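PDB 6C29: putative metal resistance protein, which primes the disulfide isomerase ScsC through its tandem immunoglobulin-fold periplasmic region, the part in this chain, and is probably a protein-disulfide reductase. Local coordinates for residues 3-8 and 125-130; 40-45 and 113-118; 65-70 and 93-98; 176-181 and 231-236. One frame throughout, in Å; residues are numbered along the deposited sequence.

In the fold
Interactions 1, 2 and 3 belong to the first immunoglobulin-fold domain and interaction 4 to the second, about 38 Å from interaction 1 between centres. Interaction 3 reaches deepest, pairing strands in register with Phe93, Ile95 and Leu97 buried on its inner side and a more polar outer face. Interaction 2 has a single two-bond bridge flanked by a tryptophan, a tyrosine and the two cysteines. Interactions 1 and 2 reach adjacent strands of one sheet, 118-128 and 104-114, yet interaction 1 is held by methyl contacts and a water. Interaction 4 is the most ionic, a largely exposed loop held by two consecutive aspartates.

Interaction 1. Residues 3-8 and 125-130; sequences ADTGWL and LNLDLN
Thr5 lays its methyl group against the end strand 118-128 of the first immunoglobulin-fold domain. From its CB, which points at the strand, two branches diverge. CG2, set anti to the carbonyl carbon (chi1 60° for the hydroxyl branch), goes to the strand: Thr5 CG2 lies 3.7 Å from Asn126 O and 4.0 Å from Leu127 CD2. OG1 turns back to its own chain, giving its proton to Gly6 O at 2.8 Å from Thr5 OG1, in the carbonyl plane and on a lone pair, and it is also hydrogen-bonded to Ala20 N. The polar branch is thus pinned on the side of strand 16-24, which helps to hold the methyl toward Asn126 and Leu127.

One flank is apolar: Leu8 CD1 meets Leu125 CD2 at 3.7 Å, the two leucines crossing at a slant. At the other, a methyl rests on a carbonyl oxygen, Ala3 CB lying 3.5 Å from Asp128 O. Between them one water accepts a hydrogen bond from Asp128 N, at 2.8 Å, and a weak one from Asp4 N. Asp4 itself folds into an Asx turn, its OD1 accepting from Gly6 N and also pairing with Arg19.

Backbone bonds from Ala3, Thr5 and Leu8 to Ala22, Ala20 and Val18 attach segment 3-8 to strand 16-24, the edge of the other sheet. The segment runs roughly antiparallel to strand 118-128. Many of its polar groups bond to strand 16-24 or within the segment, whereas strand 118-128 is met mainly through methyl groups and a bridging water, which implies a join made by shape more than by direct polar bonds.

Interaction 2. Residues 40-45 and 113-118; sequences PGWKTY and TCSNVC
Trp42 and Tyr45 both carry CG anti to the carbonyl carbon (chi1 -70° and -64°), and this brings their rings to separate parts of segment 113-118. The indole lies along the turn after strand 104-114: its CE3 is 3.6 Å from Ser115 N, and Ser115 CB, in the conformer described, sits over the centre of the six-membered ring in a CH-pi contact, 3.6 Å from the centroid. His15 stacks on Trp42 as well and hydrogen-bonds Thr113 OG1.

Between the two rings Lys43 and Cys114 form an antiparallel hydrogen-bonded pair, with Lys43 N 2.9 Å from Cys114 O and Cys114 N 2.8 Å from Lys43 O. The lysine chain bends at its last torsion, and a water joins Lys43 NZ to Ser115 O. A second water links Gly41 O with Ser115 OG.

Both cysteines make oblique sulfur-aromatic contacts with Tyr45, whose CE2 lies 3.7 Å from Cys118 SG and whose CZ is 3.6 Å from Cys114 CB, the latter in one of two conformers. Cys114 and Cys118 are the only cysteines of the chain and probably form its redox-active site. The chemistry implies thiol groups set against an aromatic ring, with Cys114 also tied by a two-bond backbone bridge.

Interaction 3. Residues 65-70 and 93-98; sequences SDMIWH and FPIELK
Trp69 and Ile95 form a non-hydrogen-bonded pair in the antiparallel pairing that adds edge strand 68-69 to strand 90-97 of an immunoglobulin-like sandwich. Next to it, Ile68 and Glu96 make the hydrogen-bonded pair, with Ile68 N 2.8 Å from Glu96 O and Glu96 N 2.9 Å from Ile68 O. His70 N continues the register, giving its proton to Pro94 O.

The inward face is the tight one. Phe93 and Trp69 meet at an oblique angle, Trp69 CZ2 lying over the phenylalanine face 3.6 Å from Phe93 CG. Met67, a selenomethionine, in the conformer described, runs beside Leu97, CB to Leu97 CD2 3.6 Å. Ile58 and Trp60 of strand 57-60 close over this side.

The outward face is more polar. In one of the two Glu96 conformers, His70 NE2 donates to the anti lone pair of Glu96 OE2 at 2.8 Å, ring and carboxylate nearly coplanar, while helix 137-145 approaches through Tyr141 and Met145. The loose part is the solvent end, where Ser65 and Asp66 are poorly ordered and Ser65 N reaches Lys98 O only by a weak bond. Back on the packed face, Ile95 CD1 makes a CH-pi contact over the Trp69 six-membered ring, offset toward its rim, 3.8 Å from Trp69 CE3.

Interaction 4. Residues 176-181 and 231-236; sequences GDWHQP and VTDDGY
The carboxylate of Asp233 is gripped by two successive backbone N-H groups of segment 176-181: OD2 accepts from His179 N at 2.8 Å on its syn lone pair, and OD1 accepts from Gln180 N, also at 2.8 Å, tilted 29° out of the carboxylate plane. With CG anti to the backbone N (chi1 -160°), the side chain carries its carboxylate to both N-H groups. Arg173 adds a salt bridge to OD2.

Next along, Asp234 takes the imidazole. His179 ND1 donates to Asp234 OD2 at 2.6 Å, with the oxygen in the plane of the ring and using its syn lone pair, although the carboxylate plane itself is turned 54° from that ring. Arg173 pairs with this oxygen too, so one guanidinium serves both aspartates.

The two acids stand at the start of a type I' turn from Asp233 to Tyr236, which joins strands 226-233 and 236-243 of the second immunoglobulin-fold domain. Trp178 brings the edge of its ring to a charged oxygen, CE3 lying 3.4 Å from Asp233 OD2. Its CH2 makes an apolar contact, 4.0 Å from Val231 CG2. At the far side Pro181 CA approaches Thr232 O at 3.1 Å, and a water bridges Gln180 O and Thr232 OG1. The chemistry implies a loop held to the hairpin by charge-assisted hydrogen bonds, with Arg173 bridging the two acids; the carboxylates would probably favour a positively charged imidazole, an effect Arg173 would partly offset.

Interaction 1. Residues 3-8 and 125-130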
loop_
_atom_site.group_PDB
_atom_site.type_symbol
_atom_site.label_atom_id
_atom_site.label_comp_id
_atom_site.label_asym_id
_atom_site.label_seq_id
_atom_site.Cartn_x
_atom_site.Cartn_y
_atom_site.Cartn_z
ATOM N N ALA A 3 4.027 19.719 15.677
ATOM C CA ALA A 3 3.687 18.294 15.780
ATOM C C ALA A 3 4.466 17.566 14.697
ATOM O O ALA A 3 3.975 17.369 13.600
ATOM C CB ALA A 3 2.209 18.089 15.623
ATOM N N ASP A 4 5.707 17.231 15.023
ATOM C CA ASP A 4 6.716 16.859 14.032
ATOM C C ASP A 4 7.845 16.111 14.738
ATOM O O ASP A 4 8.490 16.650 15.632
ATOM C CB ASP A 4 7.199 18.135 13.339
ATOM C CG ASP A 4 8.282 17.912 12.293
ATOM O OD1 ASP A 4 8.708 16.768 12.005
ATOM O OD2 ASP A 4 8.736 18.946 11.769
ATOM N N THR A 5 8.068 14.863 14.373
ATOM C CA THR A 5 9.121 14.084 14.987
ATOM C C THR A 5 10.511 14.511 14.560
ATOM O O THR A 5 11.471 14.125 15.199
ATOM C CB THR A 5 9.010 12.578 14.641
ATOM O OG1 THR A 5 9.107 12.411 13.221
ATOM C CG2 THR A 5 7.689 12.006 15.100
ATOM N N GLY A 6 10.616 15.261 13.459
ATOM C CA GLY A 6 11.881 15.414 12.775
ATOM C C GLY A 6 12.282 14.123 12.089
ATOM O O GLY A 6 11.570 13.103 12.164
ATOM N N TRP A 7 13.423 14.150 11.401
ATOM C CA TRP A 7 13.897 12.961 10.678
ATOM C C TRP A 7 14.591 12.022 11.652
ATOM O O TRP A 7 15.562 12.400 12.330
ATOM C CB TRP A 7 14.803 13.366 9.498
ATOM C CG TRP A 7 13.986 13.956 8.385
ATOM C CD1 TRP A 7 13.800 15.283 8.112
ATOM C CD2 TRP A 7 13.216 13.243 7.418
ATOM N NE1 TRP A 7 12.948 15.432 7.045
ATOM C CE2 TRP A 7 12.589 14.192 6.586
ATOM C CE3 TRP A 7 12.987 11.889 7.174
ATOM C CZ2 TRP A 7 11.760 13.832 5.547
ATOM C CZ3 TRP A 7 12.162 11.537 6.126
ATOM C CH2 TRP A 7 11.560 12.505 5.328
ATOM N N LEU A 8 14.087 10.794 11.711
ATOM C CA LEU A 8 14.550 9.794 12.654
ATOM C C LEU A 8 15.371 8.741 11.958
ATOM O O LEU A 8 14.997 8.221 10.886
ATOM C CB LEU A 8 13.367 9.124 13.350
ATOM C CG LEU A 8 12.362 10.045 14.039
ATOM C CD1 LEU A 8 11.120 9.219 14.461
ATOM C CD2 LEU A 8 13.014 10.779 15.198
ATOM N N LEU A 125 7.635 6.999 17.364
ATOM C CA LEU A 125 7.017 8.234 16.885
ATOM C C LEU A 125 6.331 8.906 18.068
ATOM O O LEU A 125 5.392 8.383 18.606
ATOM C CB LEU A 125 6.009 7.921 15.771
ATOM C CG LEU A 125 6.538 7.036 14.662
ATOM C CD1 LEU A 125 5.384 6.763 13.691
ATOM C CD2 LEU A 125 7.739 7.701 13.976
ATOM N N ASN A 126 6.810 10.078 18.453
ATOM C CA ASN A 126 6.235 10.838 19.539
ATOM C C ASN A 126 5.759 12.178 19.001
ATOM O O ASN A 126 6.547 12.982 18.509
ATOM C CB ASN A 126 7.285 10.993 20.651
ATOM C CG ASN A 126 7.777 9.643 21.159
ATOM O OD1 ASN A 126 6.985 8.783 21.556
ATOM N ND2 ASN A 126 9.088 9.440 21.121
ATOM N N LEU A 127 4.454 12.394 19.073
ATOM C CA LEU A 127 3.809 13.593 18.506
ATOM C C LEU A 127 3.070 14.371 19.586
ATOM O O LEU A 127 2.252 13.815 20.319
ATOM C CB LEU A 127 2.832 13.205 17.396
ATOM C CG LEU A 127 3.444 12.531 16.159
ATOM C CD1 LEU A 127 2.402 11.720 15.411
ATOM C CD2 LEU A 127 4.025 13.600 15.284
ATOM N N ASP A 128 3.359 15.675 19.669
ATOM C CA ASP A 128 2.672 16.565 20.599
ATOM C C ASP A 128 1.599 17.325 19.838
ATOM O O ASP A 128 1.891 18.261 19.109
ATOM C CB ASP A 128 3.668 17.516 21.265
ATOM C CG ASP A 128 3.014 18.429 22.322
ATOM O OD1 ASP A 128 1.770 18.426 22.462
ATOM O OD2 ASP A 128 3.761 19.164 23.014
ATOM N N LEU A 129 0.352 16.893 19.990
ATOM C CA LEU A 129 -0.731 17.428 19.182
ATOM C C LEU A 129 -1.225 18.797 19.673
ATOM O O LEU A 129 -2.099 19.396 19.048
ATOM C CB LEU A 129 -1.886 16.431 19.149
ATOM C CG LEU A 129 -1.545 15.043 18.598
ATOM C CD1 LEU A 129 -2.721 14.089 18.658
ATOM C CD2 LEU A 129 -1.079 15.167 17.180
ATOM N N ASN A 130 -0.615 19.321 20.733
ATOM C CA ASN A 130 -0.899 20.685 21.172
ATOM C C ASN A 130 -0.061 21.698 20.418
ATOM O O ASN A 130 -0.279 22.903 20.541
ATOM C CB ASN A 130 -0.630 20.843 22.670
ATOM C CG ASN A 130 -1.758 20.323 23.529
ATOM O OD1 ASN A 130 -2.922 20.321 23.118
ATOM N ND2 ASN A 130 -1.421 19.882 24.740
HETATM O O HOH W 1 5.623 16.804 18.362
#

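Interaction 2. Residues 40-45 and 113-118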
loop_
_atom_site.group_PDB
_atom_site.type_symbol
_atom_site.label_atom_id
_atom_site.label_comp_id
_atom_site.label_asym_id
_atom_site.label_seq_id
_atom_site.Cartn_x
_atom_site.Cartn_y
_atom_site.Cartn_z
ATOM N N PRO A 40 19.600 4.049 -1.881
ATOM C CA PRO A 40 19.528 3.274 -3.116
ATOM C C PRO A 40 19.636 1.780 -2.886
ATOM O O PRO A 40 20.446 1.313 -2.097
ATOM C CB PRO A 40 20.720 3.810 -3.928
ATOM C CG PRO A 40 20.840 5.222 -3.483
ATOM C CD PRO A 40 20.514 5.203 -2.012
ATOM N N GLY A 41 18.780 1.051 -3.585
ATOM C CA GLY A 41 18.731 -0.385 -3.522
ATOM C C GLY A 41 17.781 -0.927 -2.472
ATOM O O GLY A 41 17.503 -2.112 -2.493
ATOM N N TRP A 42 17.256 -0.067 -1.600
ATOM C CA TRP A 42 16.344 -0.505 -0.554
ATOM C C TRP A 42 14.919 -0.050 -0.868
ATOM O O TRP A 42 14.688 1.060 -1.366
ATOM C CB TRP A 42 16.770 0.044 0.822
ATOM C CG TRP A 42 18.040 -0.566 1.359
ATOM C CD1 TRP A 42 19.308 -0.110 1.165
ATOM C CD2 TRP A 42 18.152 -1.727 2.185
ATOM N NE1 TRP A 42 20.198 -0.916 1.819
ATOM C CE2 TRP A 42 19.518 -1.917 2.454
ATOM C CE3 TRP A 42 17.236 -2.624 2.721
ATOM C CZ2 TRP A 42 19.980 -2.968 3.232
ATOM C CZ3 TRP A 42 17.695 -3.665 3.496
ATOM C CH2 TRP A 42 19.052 -3.831 3.743
ATOM N N LYS A 43 13.981 -0.941 -0.596
ATOM C CA LYS A 43 12.551 -0.725 -0.790
ATOM C C LYS A 43 11.779 -0.962 0.479
ATOM O O LYS A 43 12.295 -1.550 1.418
ATOM C CB LYS A 43 12.045 -1.652 -1.897
ATOM C CG LYS A 43 12.748 -1.411 -3.234
ATOM C CD LYS A 43 12.817 -2.646 -4.102
ATOM C CE LYS A 43 13.722 -2.415 -5.340
ATOM N NZ LYS A 43 15.191 -2.475 -5.054
ATOM N N THR A 44 10.550 -0.461 0.540
ATOM C CA THR A 44 9.629 -0.934 1.548
ATOM C C THR A 44 8.427 -1.497 0.815
ATOM O O THR A 44 8.449 -1.595 -0.404
ATOM C CB THR A 44 9.274 0.140 2.562
ATOM O OG1 THR A 44 8.506 -0.429 3.641
ATOM C CG2 THR A 44 8.536 1.320 1.958
ATOM N N TYR A 45 7.469 -1.993 1.579
ATOM C CA TYR A 45 6.427 -2.842 1.027
ATOM C C TYR A 45 5.049 -2.232 1.061
ATOM O O TYR A 45 4.729 -1.375 1.861
ATOM C CB TYR A 45 6.377 -4.128 1.803
ATOM C CG TYR A 45 7.589 -5.015 1.750
ATOM C CD1 TYR A 45 7.710 -5.997 0.783
ATOM C CD2 TYR A 45 8.577 -4.903 2.704
ATOM C CE1 TYR A 45 8.807 -6.863 0.761
ATOM C CE2 TYR A 45 9.659 -5.752 2.702
ATOM C CZ TYR A 45 9.762 -6.737 1.725
ATOM O OH TYR A 45 10.836 -7.587 1.727
ATOM N N THR A 113 12.126 -3.002 5.408
ATOM C CA THR A 113 12.894 -2.559 4.257
ATOM C C THR A 113 13.513 -3.794 3.661
ATOM O O THR A 113 13.800 -4.773 4.372
ATOM C CB THR A 113 13.958 -1.493 4.623
ATOM O OG1 THR A 113 14.821 -1.970 5.662
ATOM C CG2 THR A 113 13.281 -0.173 5.097
ATOM N N CYS A 114 13.744 -3.747 2.369
ATOM C CA CYS A 114 14.269 -4.894 1.658
ATOM C C CYS A 114 15.287 -4.542 0.598
ATOM O O CYS A 114 15.094 -3.614 -0.172
ATOM C CB CYS A 114 13.135 -5.654 1.005
ATOM S SG CYS A 114 13.724 -7.025 -0.016
ATOM N N SER A 115 16.357 -5.313 0.555
ATOM C CA SER A 115 17.258 -5.222 -0.564
ATOM C C SER A 115 17.223 -6.619 -1.206
ATOM O O SER A 115 16.548 -6.819 -2.225
ATOM C CB SER A 115 18.639 -4.741 -0.100
ATOM O OG SER A 115 19.494 -4.402 -1.184
ATOM N N ASN A 116 17.907 -7.559 -0.603
ATOM C CA ASN A 116 17.713 -8.994 -0.858
ATOM C C ASN A 116 17.311 -9.756 0.399
ATOM O O ASN A 116 17.071 -10.964 0.357
ATOM C CB ASN A 116 18.989 -9.616 -1.402
ATOM C CG ASN A 116 20.098 -9.665 -0.366
ATOM O OD1 ASN A 116 20.389 -8.672 0.316
ATOM N ND2 ASN A 116 20.695 -10.846 -0.203
ATOM N N VAL A 117 17.279 -9.037 1.510
ATOM C CA VAL A 117 16.858 -9.523 2.825
ATOM C C VAL A 117 15.829 -8.521 3.265
ATOM O O VAL A 117 15.923 -7.369 2.861
ATOM C CB VAL A 117 18.019 -9.582 3.854
ATOM C CG1 VAL A 117 18.810 -8.289 3.827
ATOM C CG2 VAL A 117 17.519 -9.818 5.311
ATOM N N CYS A 118 14.848 -8.951 4.051
ATOM C CA CYS A 118 13.849 -8.095 4.627
ATOM C C CYS A 118 14.302 -7.783 6.036
ATOM O O CYS A 118 14.471 -8.677 6.850
ATOM C CB CYS A 118 12.490 -8.761 4.655
ATOM S SG CYS A 118 11.184 -7.792 5.437
HETATM O O HOH W 2 18.615 -3.995 -4.078
HETATM O O HOH W 3 15.071 -4.591 -3.343
#

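Interaction 3. Residues 65-70 and 93-98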
loop_
_atom_site.group_PDB
_atom_site.type_symbol
_atom_site.label_atom_id
_atom_site.label_comp_id
_atom_site.label_asym_id
_atom_site.label_seq_id
_atom_site.Cartn_x
_atom_site.Cartn_y
_atom_site.Cartn_z
ATOM N N SER A 65 -9.305 4.589 17.378
ATOM C CA SER A 65 -10.431 3.815 16.911
ATOM C C SER A 65 -10.295 3.521 15.425
ATOM O O SER A 65 -9.475 2.690 15.035
ATOM C CB SER A 65 -11.736 4.563 17.224
ATOM O OG SER A 65 -11.783 5.817 16.570
ATOM N N ASP A 66 -11.070 4.198 14.593
ATOM C CA ASP A 66 -11.022 3.941 13.164
ATOM C C ASP A 66 -9.737 4.422 12.488
ATOM O O ASP A 66 -9.770 5.439 11.785
ATOM C CB ASP A 66 -12.229 4.591 12.483
ATOM C CG ASP A 66 -13.549 4.107 13.053
ATOM O OD1 ASP A 66 -14.026 4.716 14.032
ATOM O OD2 ASP A 66 -14.106 3.119 12.527
HETATM N N MSE A 67 -8.615 3.721 12.676
HETATM C CA MSE A 67 -7.395 4.076 11.938
HETATM C C MSE A 67 -7.589 3.716 10.475
HETATM O O MSE A 67 -8.021 2.608 10.152
HETATM C CB MSE A 67 -6.126 3.373 12.458
HETATM C CG MSE A 67 -4.977 3.325 11.381
HETATM SE SE MSE A 67 -3.094 3.453 11.966
HETATM C CE MSE A 67 -2.636 1.560 12.001
ATOM N N ILE A 68 -7.294 4.678 9.609
ATOM C CA ILE A 68 -7.234 4.465 8.164
ATOM C C ILE A 68 -5.799 4.722 7.716
ATOM O O ILE A 68 -5.253 5.795 7.937
ATOM C CB ILE A 68 -8.176 5.399 7.375
ATOM C CG1 ILE A 68 -9.629 5.213 7.814
ATOM C CG2 ILE A 68 -8.041 5.135 5.880
ATOM C CD1 ILE A 68 -10.555 6.339 7.351
ATOM N N TRP A 69 -5.186 3.709 7.110
ATOM C CA TRP A 69 -3.854 3.823 6.517
ATOM C C TRP A 69 -4.047 3.841 5.001
ATOM O O TRP A 69 -4.523 2.870 4.402
ATOM C CB TRP A 69 -2.968 2.659 6.935
ATOM C CG TRP A 69 -1.557 2.660 6.450
ATOM C CD1 TRP A 69 -1.146 2.624 5.142
ATOM C CD2 TRP A 69 -0.372 2.647 7.245
ATOM N NE1 TRP A 69 0.228 2.600 5.086
ATOM C CE2 TRP A 69 0.731 2.629 6.366
ATOM C CE3 TRP A 69 -0.132 2.671 8.627
ATOM C CZ2 TRP A 69 2.042 2.600 6.808
ATOM C CZ3 TRP A 69 1.163 2.654 9.066
ATOM C CH2 TRP A 69 2.244 2.628 8.160
ATOM N N HIS A 70 -3.734 4.966 4.395
ATOM C CA HIS A 70 -3.923 5.103 2.959
ATOM C C HIS A 70 -2.640 4.651 2.291
ATOM O O HIS A 70 -1.537 5.080 2.635
ATOM C CB HIS A 70 -4.232 6.546 2.560
ATOM C CG HIS A 70 -5.461 7.108 3.185
ATOM N ND1 HIS A 70 -6.719 6.923 2.656
ATOM C CD2 HIS A 70 -5.624 7.895 4.274
ATOM C CE1 HIS A 70 -7.605 7.557 3.407
ATOM N NE2 HIS A 70 -6.967 8.148 4.397
ATOM N N PHE A 93 3.005 7.966 3.608
ATOM C CA PHE A 93 1.755 7.349 3.976
ATOM C C PHE A 93 0.854 8.344 4.703
ATOM O O PHE A 93 1.193 8.779 5.801
ATOM C CB PHE A 93 2.003 6.126 4.872
ATOM C CG PHE A 93 2.846 5.062 4.237
ATOM C CD1 PHE A 93 2.331 4.263 3.247
ATOM C CD2 PHE A 93 4.165 4.845 4.636
ATOM C CE1 PHE A 93 3.089 3.286 2.651
ATOM C CE2 PHE A 93 4.926 3.857 4.038
ATOM C CZ PHE A 93 4.386 3.071 3.047
ATOM N N PRO A 94 -0.284 8.730 4.107
ATOM C CA PRO A 94 -1.301 9.453 4.871
ATOM C C PRO A 94 -2.108 8.508 5.747
ATOM O O PRO A 94 -2.549 7.463 5.257
ATOM C CB PRO A 94 -2.183 10.088 3.794
ATOM C CG PRO A 94 -1.668 9.572 2.459
ATOM C CD PRO A 94 -0.728 8.456 2.738
ATOM N N ILE A 95 -2.279 8.883 7.002
ATOM C CA ILE A 95 -2.956 8.101 8.009
ATOM C C ILE A 95 -3.986 9.003 8.690
ATOM O O ILE A 95 -3.769 10.210 8.820
ATOM C CB ILE A 95 -1.953 7.555 9.020
ATOM C CG1 ILE A 95 -0.950 6.631 8.310
ATOM C CG2 ILE A 95 -2.655 6.812 10.124
ATOM C CD1 ILE A 95 0.314 6.426 9.075
ATOM N N GLU A 96 -5.128 8.430 9.043
ATOM C CA GLU A 96 -6.150 9.160 9.780
ATOM C C GLU A 96 -6.561 8.337 10.988
ATOM O O GLU A 96 -6.721 7.127 10.883
ATOM C CB GLU A 96 -7.356 9.461 8.893
ATOM C CG GLU A 96 -7.062 10.482 7.790
ATOM C CD GLU A 96 -8.243 10.750 6.858
ATOM O OE1 GLU A 96 -9.079 11.623 7.189
ATOM O OE2 GLU A 96 -8.338 10.097 5.789
ATOM N N LEU A 97 -6.749 9.025 12.117
ATOM C CA LEU A 97 -7.151 8.420 13.387
ATOM C C LEU A 97 -8.322 9.217 13.945
ATOM O O LEU A 97 -8.395 10.426 13.752
ATOM C CB LEU A 97 -6.042 8.427 14.454
ATOM C CG LEU A 97 -4.678 7.841 14.168
ATOM C CD1 LEU A 97 -3.831 8.034 15.396
ATOM C CD2 LEU A 97 -4.763 6.372 13.826
ATOM N N LYS A 98 -9.260 8.510 14.562
ATOM C CA LYS A 98 -10.379 9.135 15.287
ATOM C C LYS A 98 -10.332 8.815 16.777
ATOM O O LYS A 98 -9.654 7.879 17.205
ATOM C CB LYS A 98 -11.718 8.729 14.680
ATOM C CG LYS A 98 -11.938 9.302 13.294
ATOM C CD LYS A 98 -13.292 8.917 12.766
ATOM C CE LYS A 98 -13.532 9.488 11.382
ATOM N NZ LYS A 98 -14.801 8.945 10.838
#

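Interaction 4. Residues 176-181 and 231-236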
loop_
_atom_site.group_PDB
_atom_site.type_symbol
_atom_site.label_atom_id
_atom_site.label_comp_id
_atom_site.label_asym_id
_atom_site.label_seq_id
_atom_site.Cartn_x
_atom_site.Cartn_y
_atom_site.Cartn_z
ATOM N N GLY A 176 -11.491 5.251 -23.767
ATOM C CA GLY A 176 -10.255 5.063 -24.498
ATOM C C GLY A 176 -9.703 3.651 -24.428
ATOM O O GLY A 176 -10.396 2.699 -24.071
ATOM N N ASP A 177 -8.446 3.542 -24.827
ATOM C CA ASP A 177 -7.731 2.279 -24.900
ATOM C C ASP A 177 -6.696 2.146 -23.812
ATOM O O ASP A 177 -6.193 3.150 -23.310
ATOM C CB ASP A 177 -6.995 2.143 -26.225
ATOM C CG ASP A 177 -7.926 1.931 -27.413
ATOM O OD1 ASP A 177 -9.143 1.720 -27.193
ATOM O OD2 ASP A 177 -7.405 1.937 -28.559
ATOM N N TRP A 178 -6.343 0.905 -23.481
ATOM C CA TRP A 178 -5.232 0.665 -22.571
ATOM C C TRP A 178 -3.910 1.016 -23.235
ATOM O O TRP A 178 -3.727 0.717 -24.420
ATOM C CB TRP A 178 -5.239 -0.780 -22.117
ATOM C CG TRP A 178 -6.417 -1.158 -21.303
ATOM C CD1 TRP A 178 -7.511 -1.877 -21.728
ATOM C CD2 TRP A 178 -6.642 -0.876 -19.927
ATOM N NE1 TRP A 178 -8.377 -2.066 -20.703
ATOM C CE2 TRP A 178 -7.877 -1.453 -19.581
ATOM C CE3 TRP A 178 -5.921 -0.188 -18.947
ATOM C CZ2 TRP A 178 -8.407 -1.362 -18.306
ATOM C CZ3 TRP A 178 -6.442 -0.097 -17.685
ATOM C CH2 TRP A 178 -7.671 -0.669 -17.366
ATOM N N HIS A 179 -2.986 1.621 -22.479
ATOM C CA HIS A 179 -1.697 2.020 -23.000
ATOM C C HIS A 179 -0.533 1.273 -22.366
ATOM O O HIS A 179 0.172 0.525 -23.038
ATOM C CB HIS A 179 -1.545 3.543 -22.827
ATOM C CG HIS A 179 -2.594 4.308 -23.564
ATOM N ND1 HIS A 179 -3.482 5.162 -22.941
ATOM C CD2 HIS A 179 -2.951 4.293 -24.870
ATOM C CE1 HIS A 179 -4.310 5.667 -23.839
ATOM N NE2 HIS A 179 -4.003 5.163 -25.024
ATOM N N GLN A 180 -0.320 1.477 -21.074
ATOM C CA GLN A 180 0.722 0.785 -20.339
ATOM C C GLN A 180 0.222 0.387 -18.973
ATOM O O GLN A 180 0.698 0.910 -17.971
ATOM C CB GLN A 180 1.977 1.673 -20.191
ATOM C CG GLN A 180 2.668 2.009 -21.504
ATOM C CD GLN A 180 3.962 2.756 -21.297
ATOM O OE1 GLN A 180 4.196 3.784 -21.923
ATOM N NE2 GLN A 180 4.823 2.222 -20.430
ATOM N N PRO A 181 -0.731 -0.527 -18.904
ATOM C CA PRO A 181 -1.315 -0.877 -17.618
ATOM C C PRO A 181 -0.427 -1.689 -16.730
ATOM O O PRO A 181 0.450 -2.424 -17.183
ATOM C CB PRO A 181 -2.543 -1.676 -18.011
ATOM C CG PRO A 181 -2.199 -2.259 -19.341
ATOM C CD PRO A 181 -1.396 -1.196 -20.032
ATOM N N VAL A 231 -5.288 -1.204 -10.359
ATOM C CA VAL A 231 -4.889 -1.146 -11.744
ATOM C C VAL A 231 -4.557 0.297 -12.074
ATOM O O VAL A 231 -5.240 1.219 -11.619
ATOM C CB VAL A 231 -6.002 -1.716 -12.664
ATOM C CG1 VAL A 231 -7.366 -1.035 -12.432
ATOM C CG2 VAL A 231 -5.609 -1.618 -14.119
ATOM N N THR A 232 -3.468 0.490 -12.813
ATOM C CA THR A 232 -3.001 1.809 -13.185
ATOM C C THR A 232 -2.830 1.898 -14.685
ATOM O O THR A 232 -2.535 0.895 -15.336
ATOM C CB THR A 232 -1.675 2.152 -12.511
ATOM O OG1 THR A 232 -0.637 1.309 -13.014
ATOM C CG2 THR A 232 -1.776 2.004 -10.981
ATOM N N ASP A 233 -2.998 3.097 -15.225
ATOM C CA ASP A 233 -2.650 3.420 -16.605
ATOM C C ASP A 233 -2.703 4.949 -16.719
ATOM O O ASP A 233 -3.536 5.579 -16.076
ATOM C CB ASP A 233 -3.589 2.752 -17.602
ATOM C CG ASP A 233 -3.003 2.670 -18.982
ATOM O OD1 ASP A 233 -1.794 2.902 -19.162
ATOM O OD2 ASP A 233 -3.771 2.334 -19.889
ATOM N N ASP A 234 -1.811 5.514 -17.534
ATOM C CA ASP A 234 -1.831 6.947 -17.858
ATOM C C ASP A 234 -1.836 7.815 -16.608
ATOM O O ASP A 234 -2.495 8.853 -16.564
ATOM C CB ASP A 234 -3.042 7.250 -18.729
ATOM C CG ASP A 234 -2.948 6.569 -20.095
ATOM O OD1 ASP A 234 -1.837 6.508 -20.653
ATOM O OD2 ASP A 234 -3.964 6.022 -20.560
ATOM N N GLY A 235 -1.131 7.375 -15.576
ATOM C CA GLY A 235 -1.033 8.170 -14.361
ATOM C C GLY A 235 -2.257 8.142 -13.447
ATOM O O GLY A 235 -2.305 8.869 -12.439
ATOM N N TYR A 236 -3.241 7.323 -13.799
ATOM C CA TYR A 236 -4.418 7.103 -12.980
ATOM C C TYR A 236 -4.313 5.796 -12.266
ATOM O O TYR A 236 -3.791 4.847 -12.818
ATOM C CB TYR A 236 -5.675 7.103 -13.847
ATOM C CG TYR A 236 -6.980 7.370 -13.127
ATOM C CD1 TYR A 236 -7.677 6.351 -12.468
ATOM C CD2 TYR A 236 -7.529 8.646 -13.127
ATOM C CE1 TYR A 236 -8.921 6.611 -11.799
ATOM C CE2 TYR A 236 -8.740 8.916 -12.491
ATOM C CZ TYR A 236 -9.428 7.901 -11.834
ATOM O OH TYR A 236 -10.627 8.205 -11.225
HETATM O O HOH W 4 0.561 1.938 -15.324
#